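Local coordinates for protein isoaspartyl dipeptidase (Fervidobacterium islandicum, PDB 7CDH) that probably hydrolyses isoaspartyl (beta-aspartyl) dipeptides as a zinc-dependent M38 metallopeptidase of the amidohydrolase family, at residues A[201-207]-A[234-238]; A[246-250]-A[263-268]; A[176-180]-A[215-220]; A[106-110]-A[125-129]; A[117-122]-A[369-374]. All coordinates share one frame; numbering follows the deposited sequence.

Contact 1: A[201-207]-A[234-238]; sequences RGIEYLF and QGLEF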
# COMPACT_ATOMS: atom_id res chain seq x y z
N ARG A 201 -21.62 20.33 23.56
CA ARG A 201 -22.36 19.25 22.86
C ARG A 201 -22.53 18.02 23.76
O ARG A 201 -23.44 17.25 23.49
CB ARG A 201 -21.64 18.91 21.55
CG ARG A 201 -21.80 19.96 20.46
CD ARG A 201 -20.93 19.70 19.24
NE ARG A 201 -19.51 19.83 19.55
CZ ARG A 201 -18.49 19.70 18.69
NH1 ARG A 201 -18.74 19.46 17.41
NH2 ARG A 201 -17.24 19.83 19.10
N GLY A 202 -21.74 17.83 24.81
CA GLY A 202 -21.87 16.65 25.71
C GLY A 202 -22.05 15.35 24.92
O GLY A 202 -21.25 15.11 24.02
N ILE A 203 -23.09 14.56 25.23
CA ILE A 203 -23.43 13.27 24.58
C ILE A 203 -24.57 13.41 23.56
O ILE A 203 -25.25 12.39 23.31
CB ILE A 203 -23.70 12.17 25.62
CG1 ILE A 203 -24.87 12.48 26.56
CG2 ILE A 203 -22.42 11.83 26.38
CD1 ILE A 203 -25.35 11.26 27.38
N GLU A 204 -24.70 14.55 22.90
CA GLU A 204 -25.55 14.75 21.68
C GLU A 204 -25.47 13.53 20.73
O GLU A 204 -26.49 12.92 20.38
CB GLU A 204 -25.07 16.01 20.97
CG GLU A 204 -26.14 16.86 20.32
CD GLU A 204 -25.62 18.29 20.12
OE1 GLU A 204 -25.91 19.18 21.00
OE2 GLU A 204 -24.89 18.51 19.11
N TYR A 205 -24.28 13.18 20.26
CA TYR A 205 -24.08 12.10 19.26
C TYR A 205 -24.71 10.80 19.75
O TYR A 205 -25.18 10.03 18.89
CB TYR A 205 -22.59 11.88 19.02
CG TYR A 205 -21.92 12.89 18.15
CD1 TYR A 205 -22.62 13.79 17.36
CD2 TYR A 205 -20.54 12.90 18.06
CE1 TYR A 205 -21.97 14.69 16.52
CE2 TYR A 205 -19.88 13.78 17.23
CZ TYR A 205 -20.59 14.67 16.46
OH TYR A 205 -19.88 15.51 15.66
N LEU A 206 -24.68 10.52 21.06
CA LEU A 206 -25.20 9.23 21.60
C LEU A 206 -26.73 9.19 21.42
O LEU A 206 -27.25 8.13 20.97
CB LEU A 206 -24.76 9.03 23.05
CG LEU A 206 -23.37 8.41 23.22
CD1 LEU A 206 -22.28 9.32 22.69
CD2 LEU A 206 -23.08 8.12 24.68
N PHE A 207 -27.40 10.31 21.67
CA PHE A 207 -28.85 10.48 21.46
C PHE A 207 -29.14 10.40 19.96
O PHE A 207 -30.15 9.73 19.59
CB PHE A 207 -29.35 11.78 22.11
CG PHE A 207 -29.43 11.69 23.61
CD1 PHE A 207 -30.28 10.79 24.23
CD2 PHE A 207 -28.66 12.51 24.42
CE1 PHE A 207 -30.35 10.71 25.61
CE2 PHE A 207 -28.74 12.44 25.80
CZ PHE A 207 -29.57 11.52 26.39
N GLN A 234 -27.75 14.91 31.75
CA GLN A 234 -27.81 14.29 30.40
C GLN A 234 -27.60 12.76 30.55
O GLN A 234 -28.30 11.95 29.86
CB GLN A 234 -26.79 14.92 29.46
CG GLN A 234 -27.29 16.00 28.49
CD GLN A 234 -26.52 15.98 27.16
OE1 GLN A 234 -25.27 15.99 27.08
NE2 GLN A 234 -27.26 15.93 26.06
N GLY A 235 -26.70 12.34 31.44
CA GLY A 235 -26.45 10.92 31.73
C GLY A 235 -27.68 10.18 32.25
O GLY A 235 -27.95 9.04 31.78
N LEU A 236 -28.40 10.76 33.22
CA LEU A 236 -29.63 10.12 33.77
C LEU A 236 -30.71 10.05 32.70
O LEU A 236 -31.45 9.06 32.68
CB LEU A 236 -30.12 10.86 35.01
CG LEU A 236 -29.21 10.79 36.22
CD1 LEU A 236 -29.79 11.58 37.37
CD2 LEU A 236 -28.93 9.36 36.61
N GLU A 237 -30.77 11.00 31.78
CA GLU A 237 -31.75 10.88 30.68
C GLU A 237 -31.35 9.68 29.82
O GLU A 237 -32.26 8.92 29.38
CB GLU A 237 -31.87 12.17 29.88
CG GLU A 237 -32.94 12.03 28.78
CD GLU A 237 -34.29 11.49 29.25
OE1 GLU A 237 -34.87 10.60 28.53
OE2 GLU A 237 -34.75 11.94 30.37
N PHE A 238 -30.04 9.46 29.64
CA PHE A 238 -29.48 8.34 28.84
C PHE A 238 -29.78 7.01 29.55
O PHE A 238 -30.20 6.05 28.86
CB PHE A 238 -27.99 8.58 28.56
CG PHE A 238 -27.32 7.56 27.69
CD1 PHE A 238 -27.54 7.53 26.34
CD2 PHE A 238 -26.46 6.62 28.24
CE1 PHE A 238 -26.93 6.59 25.54
CE2 PHE A 238 -25.85 5.67 27.44
CZ PHE A 238 -26.06 5.68 26.08

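Contact 2: A[246-250]-A[263-268]; sequences DLTAL and TTIDAI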
# COMPACT_ATOMS: atom_id res chain seq x y z
N ASP A 246 -20.57 5.73 32.89
CA ASP A 246 -19.38 5.52 33.75
C ASP A 246 -19.02 6.87 34.36
O ASP A 246 -19.09 7.87 33.66
CB ASP A 246 -18.20 4.91 33.01
CG ASP A 246 -17.02 4.58 33.92
OD1 ASP A 246 -17.22 3.86 34.90
OD2 ASP A 246 -15.89 5.07 33.66
N LEU A 247 -18.72 6.86 35.64
CA LEU A 247 -18.34 8.05 36.43
C LEU A 247 -16.90 7.82 36.88
O LEU A 247 -16.55 6.68 37.29
CB LEU A 247 -19.27 8.16 37.65
CG LEU A 247 -20.77 8.03 37.39
CD1 LEU A 247 -21.57 8.06 38.70
CD2 LEU A 247 -21.26 9.12 36.46
N THR A 248 -16.07 8.84 36.81
CA THR A 248 -14.67 8.67 37.24
C THR A 248 -14.69 8.65 38.76
O THR A 248 -15.14 9.64 39.38
CB THR A 248 -13.76 9.74 36.63
OG1 THR A 248 -13.95 9.69 35.22
CG2 THR A 248 -12.32 9.48 37.00
N ALA A 249 -14.24 7.56 39.34
CA ALA A 249 -14.06 7.39 40.79
C ALA A 249 -13.38 8.63 41.39
O ALA A 249 -12.51 9.24 40.74
CB ALA A 249 -13.26 6.15 41.07
N LEU A 250 -13.76 8.96 42.62
CA LEU A 250 -13.05 9.94 43.47
C LEU A 250 -11.66 9.36 43.75
O LEU A 250 -11.57 8.17 44.08
CB LEU A 250 -13.86 10.16 44.74
CG LEU A 250 -13.93 11.60 45.22
CD1 LEU A 250 -14.73 12.43 44.25
CD2 LEU A 250 -14.53 11.65 46.63
N THR A 263 -19.71 15.93 42.89
CA THR A 263 -18.75 14.83 42.77
C THR A 263 -19.46 13.56 42.35
O THR A 263 -20.70 13.55 42.30
CB THR A 263 -18.03 14.62 44.10
OG1 THR A 263 -19.01 13.99 44.93
CG2 THR A 263 -17.52 15.93 44.65
N THR A 264 -18.67 12.53 42.05
CA THR A 264 -19.12 11.15 41.80
C THR A 264 -19.97 10.66 43.00
O THR A 264 -20.96 9.96 42.76
CB THR A 264 -17.91 10.28 41.42
OG1 THR A 264 -17.58 10.69 40.10
CG2 THR A 264 -18.22 8.80 41.40
N ILE A 265 -19.62 11.01 44.23
CA ILE A 265 -20.43 10.63 45.43
C ILE A 265 -21.87 11.19 45.27
O ILE A 265 -22.84 10.41 45.40
CB ILE A 265 -19.81 11.10 46.77
CG1 ILE A 265 -18.29 10.89 46.88
CG2 ILE A 265 -20.53 10.41 47.91
CD1 ILE A 265 -17.88 9.45 46.75
N ASP A 266 -22.01 12.48 44.98
CA ASP A 266 -23.34 13.11 44.75
C ASP A 266 -24.03 12.37 43.61
O ASP A 266 -25.22 12.03 43.73
CB ASP A 266 -23.21 14.60 44.47
CG ASP A 266 -22.53 15.35 45.60
OD1 ASP A 266 -22.92 15.11 46.80
OD2 ASP A 266 -21.59 16.14 45.30
N ALA A 267 -23.30 12.13 42.53
CA ALA A 267 -23.84 11.48 41.32
C ALA A 267 -24.46 10.13 41.69
O ALA A 267 -25.59 9.84 41.26
CB ALA A 267 -22.73 11.37 40.30
N ILE A 268 -23.75 9.31 42.45
CA ILE A 268 -24.19 7.93 42.79
C ILE A 268 -25.45 8.00 43.68
O ILE A 268 -26.35 7.12 43.55
CB ILE A 268 -23.03 7.16 43.47
CG1 ILE A 268 -21.97 6.82 42.43
CG2 ILE A 268 -23.52 5.92 44.22
CD1 ILE A 268 -20.72 6.21 43.02

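Contact 3: A[176-180]-A[215-220]; sequences VADIR and IPIQHL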
# COMPACT_ATOMS: atom_id res chain seq x y z
N VAL A 176 -19.29 2.64 15.42
CA VAL A 176 -20.24 1.93 16.32
C VAL A 176 -20.80 0.72 15.57
O VAL A 176 -20.86 -0.35 16.16
CB VAL A 176 -21.36 2.85 16.83
CG1 VAL A 176 -22.40 2.07 17.60
CG2 VAL A 176 -20.80 3.96 17.69
N ALA A 177 -21.22 0.86 14.31
CA ALA A 177 -21.77 -0.28 13.54
C ALA A 177 -20.72 -1.38 13.36
O ALA A 177 -21.07 -2.56 13.45
CB ALA A 177 -22.31 0.16 12.20
N ASP A 178 -19.46 -1.02 13.16
CA ASP A 178 -18.37 -2.02 12.96
C ASP A 178 -18.13 -2.78 14.27
O ASP A 178 -18.04 -4.00 14.24
CB ASP A 178 -17.13 -1.35 12.36
CG ASP A 178 -17.29 -1.01 10.87
OD1 ASP A 178 -18.40 -1.30 10.30
OD2 ASP A 178 -16.30 -0.43 10.27
N ILE A 179 -18.13 -2.12 15.41
CA ILE A 179 -17.80 -2.82 16.67
C ILE A 179 -19.03 -3.63 17.10
O ILE A 179 -18.85 -4.77 17.55
CB ILE A 179 -17.25 -1.83 17.71
CG1 ILE A 179 -16.16 -2.47 18.58
CG2 ILE A 179 -18.36 -1.24 18.55
CD1 ILE A 179 -14.92 -2.91 17.81
N ARG A 180 -20.24 -3.16 16.83
CA ARG A 180 -21.47 -3.94 17.08
C ARG A 180 -21.44 -5.21 16.23
O ARG A 180 -21.68 -6.32 16.76
CB ARG A 180 -22.74 -3.14 16.82
CG ARG A 180 -23.98 -4.00 16.66
CD ARG A 180 -25.22 -3.19 16.88
NE ARG A 180 -26.44 -3.98 16.71
CZ ARG A 180 -26.84 -4.97 17.52
NH1 ARG A 180 -26.13 -5.34 18.57
NH2 ARG A 180 -27.98 -5.60 17.27
N ILE A 215 -29.53 1.13 16.10
CA ILE A 215 -28.38 0.66 16.94
C ILE A 215 -28.80 0.71 18.40
O ILE A 215 -29.27 1.74 18.91
CB ILE A 215 -27.09 1.43 16.67
CG1 ILE A 215 -26.47 1.00 15.33
CG2 ILE A 215 -26.13 1.22 17.82
CD1 ILE A 215 -25.38 1.90 14.81
N PRO A 216 -28.76 -0.44 19.09
CA PRO A 216 -29.21 -0.50 20.47
C PRO A 216 -28.29 0.32 21.38
O PRO A 216 -27.06 0.32 21.16
CB PRO A 216 -29.15 -1.98 20.84
CG PRO A 216 -28.89 -2.75 19.56
CD PRO A 216 -28.35 -1.75 18.56
N ILE A 217 -28.88 0.88 22.44
CA ILE A 217 -28.22 1.83 23.38
C ILE A 217 -27.11 1.14 24.19
O ILE A 217 -26.22 1.87 24.71
CB ILE A 217 -29.30 2.54 24.25
CG1 ILE A 217 -28.74 3.77 24.96
CG2 ILE A 217 -29.98 1.59 25.24
CD1 ILE A 217 -29.76 4.47 25.81
N GLN A 218 -27.09 -0.19 24.27
CA GLN A 218 -26.21 -0.98 25.20
C GLN A 218 -24.73 -1.01 24.75
O GLN A 218 -23.86 -1.41 25.53
CB GLN A 218 -26.73 -2.42 25.32
CG GLN A 218 -28.08 -2.54 26.04
CD GLN A 218 -29.33 -2.39 25.19
OE1 GLN A 218 -29.30 -2.31 23.95
NE2 GLN A 218 -30.46 -2.33 25.88
N HIS A 219 -24.44 -0.68 23.51
CA HIS A 219 -23.07 -0.63 22.98
C HIS A 219 -22.41 0.70 23.36
O HIS A 219 -21.21 0.80 23.13
CB HIS A 219 -23.08 -0.81 21.46
CG HIS A 219 -23.63 -2.12 21.03
ND1 HIS A 219 -22.92 -3.31 21.20
CD2 HIS A 219 -24.81 -2.44 20.44
CE1 HIS A 219 -23.65 -4.31 20.72
NE2 HIS A 219 -24.83 -3.79 20.27
N LEU A 220 -23.17 1.68 23.83
CA LEU A 220 -22.70 3.09 23.97
C LEU A 220 -22.47 3.36 25.44
O LEU A 220 -23.42 3.36 26.20
CB LEU A 220 -23.73 4.06 23.39
CG LEU A 220 -24.27 3.74 22.00
CD1 LEU A 220 -25.33 4.77 21.60
CD2 LEU A 220 -23.16 3.65 20.94

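Contact 4: A[106-110]-A[125-129]; sequences LENLY and IYTGS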
# COMPACT_ATOMS: atom_id res chain seq x y z
N LEU A 106 -0.89 -0.29 20.48
CA LEU A 106 -1.89 -1.31 20.82
C LEU A 106 -1.18 -2.61 21.21
O LEU A 106 -1.69 -3.31 22.11
CB LEU A 106 -2.82 -1.50 19.62
CG LEU A 106 -3.84 -0.38 19.44
CD1 LEU A 106 -4.65 -0.63 18.18
CD2 LEU A 106 -4.76 -0.28 20.65
N GLU A 107 -0.05 -2.92 20.59
CA GLU A 107 0.59 -4.26 20.77
C GLU A 107 1.18 -4.29 22.18
O GLU A 107 1.16 -5.36 22.84
CB GLU A 107 1.65 -4.52 19.70
CG GLU A 107 1.10 -4.63 18.29
CD GLU A 107 0.80 -3.31 17.58
OE1 GLU A 107 1.04 -2.20 18.17
OE2 GLU A 107 0.28 -3.39 16.43
N ASN A 108 1.66 -3.15 22.65
CA ASN A 108 2.13 -2.98 24.05
C ASN A 108 0.94 -3.13 25.01
O ASN A 108 1.14 -3.72 26.08
CB ASN A 108 2.83 -1.64 24.18
CG ASN A 108 3.40 -1.36 25.55
OD1 ASN A 108 3.10 -0.30 26.12
ND2 ASN A 108 4.27 -2.24 26.02
N LEU A 109 -0.24 -2.59 24.66
CA LEU A 109 -1.45 -2.67 25.49
C LEU A 109 -1.83 -4.14 25.69
O LEU A 109 -2.17 -4.53 26.80
CB LEU A 109 -2.57 -1.91 24.81
CG LEU A 109 -3.92 -2.05 25.50
CD1 LEU A 109 -3.86 -1.41 26.87
CD2 LEU A 109 -5.02 -1.43 24.67
N TYR A 110 -1.76 -4.91 24.62
CA TYR A 110 -2.06 -6.36 24.59
C TYR A 110 -1.03 -7.08 25.48
O TYR A 110 -1.41 -7.94 26.30
CB TYR A 110 -2.01 -6.83 23.13
CG TYR A 110 -2.20 -8.31 22.95
CD1 TYR A 110 -3.47 -8.83 22.87
CD2 TYR A 110 -1.13 -9.19 22.84
CE1 TYR A 110 -3.70 -10.19 22.73
CE2 TYR A 110 -1.34 -10.55 22.68
CZ TYR A 110 -2.63 -11.06 22.64
OH TYR A 110 -2.94 -12.37 22.47
N ILE A 125 -9.09 -5.56 26.73
CA ILE A 125 -8.59 -4.28 26.18
C ILE A 125 -9.64 -3.78 25.20
O ILE A 125 -10.41 -4.58 24.69
CB ILE A 125 -7.19 -4.47 25.57
CG1 ILE A 125 -7.20 -5.37 24.34
CG2 ILE A 125 -6.23 -5.02 26.62
CD1 ILE A 125 -5.92 -5.33 23.58
N TYR A 126 -9.61 -2.50 24.95
CA TYR A 126 -10.15 -1.86 23.75
C TYR A 126 -9.07 -1.79 22.67
O TYR A 126 -7.88 -1.73 22.99
CB TYR A 126 -10.59 -0.44 24.09
CG TYR A 126 -11.69 -0.32 25.11
CD1 TYR A 126 -13.00 -0.35 24.72
CD2 TYR A 126 -11.42 -0.10 26.45
CE1 TYR A 126 -14.03 -0.17 25.63
CE2 TYR A 126 -12.43 0.08 27.37
CZ TYR A 126 -13.74 0.05 26.96
OH TYR A 126 -14.77 0.24 27.82
N THR A 127 -9.51 -1.74 21.43
CA THR A 127 -8.72 -1.27 20.28
C THR A 127 -9.03 0.21 20.13
O THR A 127 -9.85 0.71 20.91
CB THR A 127 -9.00 -2.08 19.02
OG1 THR A 127 -8.11 -1.45 18.10
CG2 THR A 127 -10.42 -2.01 18.50
N GLY A 128 -8.37 0.89 19.20
CA GLY A 128 -8.52 2.36 19.06
C GLY A 128 -7.87 3.13 20.18
O GLY A 128 -7.14 2.52 20.99
N SER A 129 -8.16 4.43 20.24
CA SER A 129 -7.67 5.44 21.20
C SER A 129 -8.59 6.66 21.06
O SER A 129 -9.65 6.51 20.40
CB SER A 129 -6.19 5.80 20.94
OG SER A 129 -6.02 6.52 19.69

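Contact 5: A[117-122]-A[369-374]; sequences ESEGLN and SKGEFL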
# COMPACT_ATOMS: atom_id res chain seq x y z
N GLU A 117 -2.28 -10.73 33.30
CA GLU A 117 -3.11 -11.95 33.43
C GLU A 117 -2.24 -13.10 33.99
O GLU A 117 -2.76 -13.95 34.72
CB GLU A 117 -3.76 -12.29 32.09
CG GLU A 117 -4.50 -13.62 32.08
CD GLU A 117 -4.94 -14.15 30.73
OE1 GLU A 117 -4.54 -13.58 29.66
OE2 GLU A 117 -5.68 -15.16 30.72
N SER A 118 -0.97 -13.15 33.61
CA SER A 118 -0.02 -14.20 34.04
C SER A 118 0.17 -14.15 35.54
O SER A 118 0.36 -15.21 36.13
CB SER A 118 1.30 -14.06 33.36
OG SER A 118 1.22 -14.70 32.12
N GLU A 119 0.19 -12.95 36.10
CA GLU A 119 0.46 -12.68 37.53
C GLU A 119 -0.84 -12.89 38.32
O GLU A 119 -0.78 -12.77 39.53
CB GLU A 119 1.01 -11.26 37.66
CG GLU A 119 2.35 -11.06 36.97
CD GLU A 119 3.55 -11.22 37.90
OE1 GLU A 119 4.24 -10.19 38.14
OE2 GLU A 119 3.76 -12.35 38.41
N GLY A 120 -1.97 -13.14 37.65
CA GLY A 120 -3.22 -13.63 38.26
C GLY A 120 -4.41 -12.69 38.08
O GLY A 120 -5.50 -13.03 38.55
N LEU A 121 -4.22 -11.55 37.42
CA LEU A 121 -5.32 -10.59 37.12
C LEU A 121 -6.16 -11.12 35.95
O LEU A 121 -5.78 -12.12 35.33
CB LEU A 121 -4.66 -9.25 36.82
CG LEU A 121 -5.41 -8.02 37.27
CD1 LEU A 121 -5.60 -8.05 38.78
CD2 LEU A 121 -4.67 -6.77 36.83
N ASN A 122 -7.33 -10.54 35.72
CA ASN A 122 -8.22 -10.80 34.55
C ASN A 122 -8.24 -9.50 33.77
O ASN A 122 -8.43 -8.43 34.45
CB ASN A 122 -9.67 -11.11 34.95
CG ASN A 122 -9.77 -12.21 35.99
OD1 ASN A 122 -9.84 -13.40 35.65
ND2 ASN A 122 -9.78 -11.81 37.25
N SER A 369 -8.37 -14.34 42.87
CA SER A 369 -8.63 -14.25 41.41
C SER A 369 -8.42 -15.63 40.82
O SER A 369 -7.36 -16.21 41.06
CB SER A 369 -7.76 -13.22 40.76
OG SER A 369 -8.13 -13.07 39.39
N LYS A 370 -9.43 -16.15 40.13
CA LYS A 370 -9.38 -17.50 39.54
C LYS A 370 -9.03 -18.48 40.66
O LYS A 370 -8.41 -19.53 40.37
CB LYS A 370 -8.35 -17.53 38.40
CG LYS A 370 -8.48 -16.40 37.38
CD LYS A 370 -7.41 -16.36 36.32
CE LYS A 370 -6.41 -15.24 36.51
NZ LYS A 370 -5.75 -14.85 35.24
N GLY A 371 -9.40 -18.14 41.88
CA GLY A 371 -9.32 -19.06 43.04
C GLY A 371 -7.92 -19.15 43.60
O GLY A 371 -7.70 -20.03 44.41
N GLU A 372 -7.03 -18.25 43.20
CA GLU A 372 -5.65 -18.14 43.73
C GLU A 372 -5.63 -16.92 44.66
O GLU A 372 -6.27 -15.90 44.33
CB GLU A 372 -4.63 -18.10 42.57
CG GLU A 372 -3.31 -17.39 42.89
CD GLU A 372 -2.36 -17.07 41.74
OE1 GLU A 372 -2.71 -17.34 40.56
OE2 GLU A 372 -1.26 -16.53 42.01
N PHE A 373 -4.95 -17.02 45.79
CA PHE A 373 -4.74 -15.88 46.71
C PHE A 373 -3.66 -15.00 46.10
O PHE A 373 -2.52 -15.45 46.03
CB PHE A 373 -4.34 -16.34 48.11
CG PHE A 373 -5.50 -16.85 48.94
CD1 PHE A 373 -6.23 -15.98 49.72
CD2 PHE A 373 -5.86 -18.18 48.91
CE1 PHE A 373 -7.31 -16.43 50.45
CE2 PHE A 373 -6.94 -18.63 49.64
CZ PHE A 373 -7.67 -17.75 50.40
N LEU A 374 -4.03 -13.83 45.63
CA LEU A 374 -3.07 -12.76 45.26
C LEU A 374 -2.60 -12.09 46.54
O LEU A 374 -1.46 -11.62 46.59
CB LEU A 374 -3.75 -11.75 44.33
CG LEU A 374 -4.40 -12.35 43.07
CD1 LEU A 374 -4.91 -11.24 42.16
CD2 LEU A 374 -3.42 -13.26 42.32
O HOH W 1 -0.55 -16.32 38.74
O HOH W 2 -8.53 -14.57 33.47

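Contact 1: A[201-207]-A[234-238]
One polar link joins I203 and Q234, where the backbone N of I203 donates to OE1 of Q234 at 3.2 Å. The N-H points fairly straight at the oxygen (162°), and the donor is tilted 26° from the carbonyl plane of the amide. I203 is the N-cap residue of helix 204-212, and the glutamine, its chain bent at chi2, reaches across from helix 229-240 to take up its N-H. A type II' turn from R201 to E204 leads into the helix, and CA of G202, at a positive phi, lies close to OE1.

Aromatic contacts follow. The F207 ring presents its edge to the backbone of the other helix, with CZ 3.7 Å from the carbonyl O of Q234 in the plane of the ring. The amide of Q234 meets the same ring obliquely, NE2 lying 3.8 Å from CE2 of F207.

The rest is apolar. CD1 of I203 rests 3.9 Å from CB of F238. With CG opposite the backbone N (chi1 -177°), the F238 ring extends across the side chain of L206 at about a right angle, and its CZ comes 4.1 Å from CD2 of L206.

Beneath this helix pair run the barrel strands: I203, L206 and F238 all pack on P222 of strand 220-223, L206 also reaches F194 of strand 191-196, and F238 touches L220.

Contact 2: A[246-250]-A[263-268]
L247 and T264 bring together a strand of the amidohydrolase (beta/alpha)8 barrel and the helix that follows it in the chain. The axes of strand 246-248 and helix 264-268 run close to antiparallel, at 151°, and 9.1 Å apart, as expected where a barrel helix returns along its strand.

The polar link lies at the strand's end, where OG1 of T264 donates to the backbone O of T248 at 2.8 Å, approaching from above the carbonyl plane. The threonine's CG2, opposite its own backbone N, turns toward CB of L247 at 3.9 Å, so one side chain serves both the carbonyl and the apolar layer. OG1 of T264 is also hydrogen-bonded to S226.

The strand's side chain that meets the helix is L247: its CD1 sits 3.9 Å from CB of A267 and 4.0 Å from CG1 of I268. Beyond the strand, L250 crosses I265 at about a right angle, CD2 to CG1 at 3.8 Å.

T248 turns its side chain away from the helix, and its OG1 is hydrogen-bonded to ND1 of H224, a zinc ligand, which makes T248 a second-shell residue of the metal site.

The helix opens with a capping box. N of T263 donates to OD2 of D266 at 3.1 Å, on the anti side of the carboxylate, and N of D266 returns a weak bond to OG1 of T263 at 3.4 Å.

Contact 3: A[176-180]-A[215-220]
Helix 176-180 passes beside the loop and 3-10 turn of 215-220, with CA atoms closest at A177 to I215 (7.5 Å) and R180 to H219 (7.0 Å). In the (beta/alpha)8 barrel this places helix 169-186 against the connection that leads from helix 204-212 into strand 220-223.

At the inner end the contact is aliphatic. CG1 of V176 fits against CG2 of I215 and CD2 of L220, both at 3.8 Å, and V176 also packs on V192 of strand 191-196.

R180 carries the other end. Its chain leaves with CG opposite the backbone N and stays extended to NE, which carries CG and CD past NE2 of H219, and the turn at chi4 (68°) then brings NH1 back toward that nitrogen. CB of R180 stands over the face of the imidazole in a CH-pi contact, 4.1 Å from the ring centroid. The guanidinium and ring planes are 51° apart. P216 covers one face of the guanidinium, with CG 3.6 Å from CZ of R180.

ND1 of H219 is hydrogen-bonded to the carbonyl O of G190, which probably does most to fix the ring's rotation. The arginine also reaches another chain, its NE bonding to the carbonyl O of H162 in the third subunit. Within the contact, NH1 of R180 makes a weak, bent hydrogen bond to NE2 of H219, with an angle of 129° at the hydrogen.

Contact 4: A[106-110]-A[125-129]
I125 begins the strand segment by packing against L109 and Y110 of helix 106-110. Its CB is 3.8 Å from CD2 of L109, and the two side chains slide past each other in opposite directions. The isoleucine's CG1 is placed between backbone N and carbonyl carbon (chi1 66°), which carries CD1 out to Y110. There it meets CB of the tyrosine at 4.2 Å and lies at the edge of the ring, near its plane.

Y126 follows with its side chain leading away from the helix toward strands 151-159 and 191-196. It contributes its backbone instead: CD2 of L109 comes 3.3 Å from the carbonyl O of Y126.

At T127 the partner changes to L106, whose CD1 comes 3.6 Å from OG1 of the threonine. OG1 is hydrogen-bonded to OD2 of D144 in helix 141-147, so the leucine methyl touches a hydroxyl whose polar partner lies outside the contact. G128, at a positive phi, leaves the strand and turns its carbonyl O toward CD2 of L106 at 3.7 Å.

The axes of helix 106-110 and strand 125-127 run nearly antiparallel, at 165° and 9.4 Å apart, within the beta-alpha-beta unit 90-95, 106-118, 122-127. With no hydrogen bond across, packing of branched side chains joins helix to strand; the strand's backbone bonds to strands 90-95 and 151-159 on either side, so the helix need not supply partners for it.

Contact 5: A[117-122]-A[369-374]
The flat amide of N122 meets the 369-374 segment through both of its polar atoms: ND2 gives a weak hydrogen bond to OG of S369 at 3.0 Å, and OD1 lies 3.7 Å from CG of K370, whose chain slides past in the opposite direction. ND2 also bonds to the carbonyl O of T91. A second flat group, the carbonyl of E117, is approached in its own plane, on a lone pair, by NZ of K370 at 3.2 Å; the same oxygen accepts from N of G120.

K370 bends at chi3 (-106°), bringing NZ also to the carbonyl O of L121 at 2.7 Å. Its ammonium thus closes over the end of helix 106-118, where G120 forms a Schellman motif. OG of S369 donates to the carbonyl O of G120 at 2.8 Å, nearly along the C=O axis. CD2 of L374 packs beside that glycine, 3.9 Å from O of E119. A water bridges O of S118 and OE1 of E372, whose OE2 forms a salt bridge with K381.

S369 to E372 is a type I' turn joining strands 364-369 and 372-376. This hairpin abuts the passage from helix 106-118 into strand 122-127, with L374 resting on I86 of helix 82-86.

How the contacts relate
From the N terminus, helix 106-118 is the first element engaged. Contact 4 closes the short loop that returns it to strand 122-127, and contact 5, opening from the other end of the same helix, crosses contact 4 and spans 246 residues to 369-374, at the hairpin of strands 364-369 and 372-376. Contacts 3, 1 and 2 all fall within that span. Contact 3 starts at 176-180 and crosses contact 1; the two touch where F238 packs on I217 and L220. Contact 2 follows in series. Contact 1 pairs two barrel helices, contact 3 ties a helix to a strand's lead-in loop, contacts 2 and 4 tie helices to strands, and contact 5 joins the barrel to the hairpin.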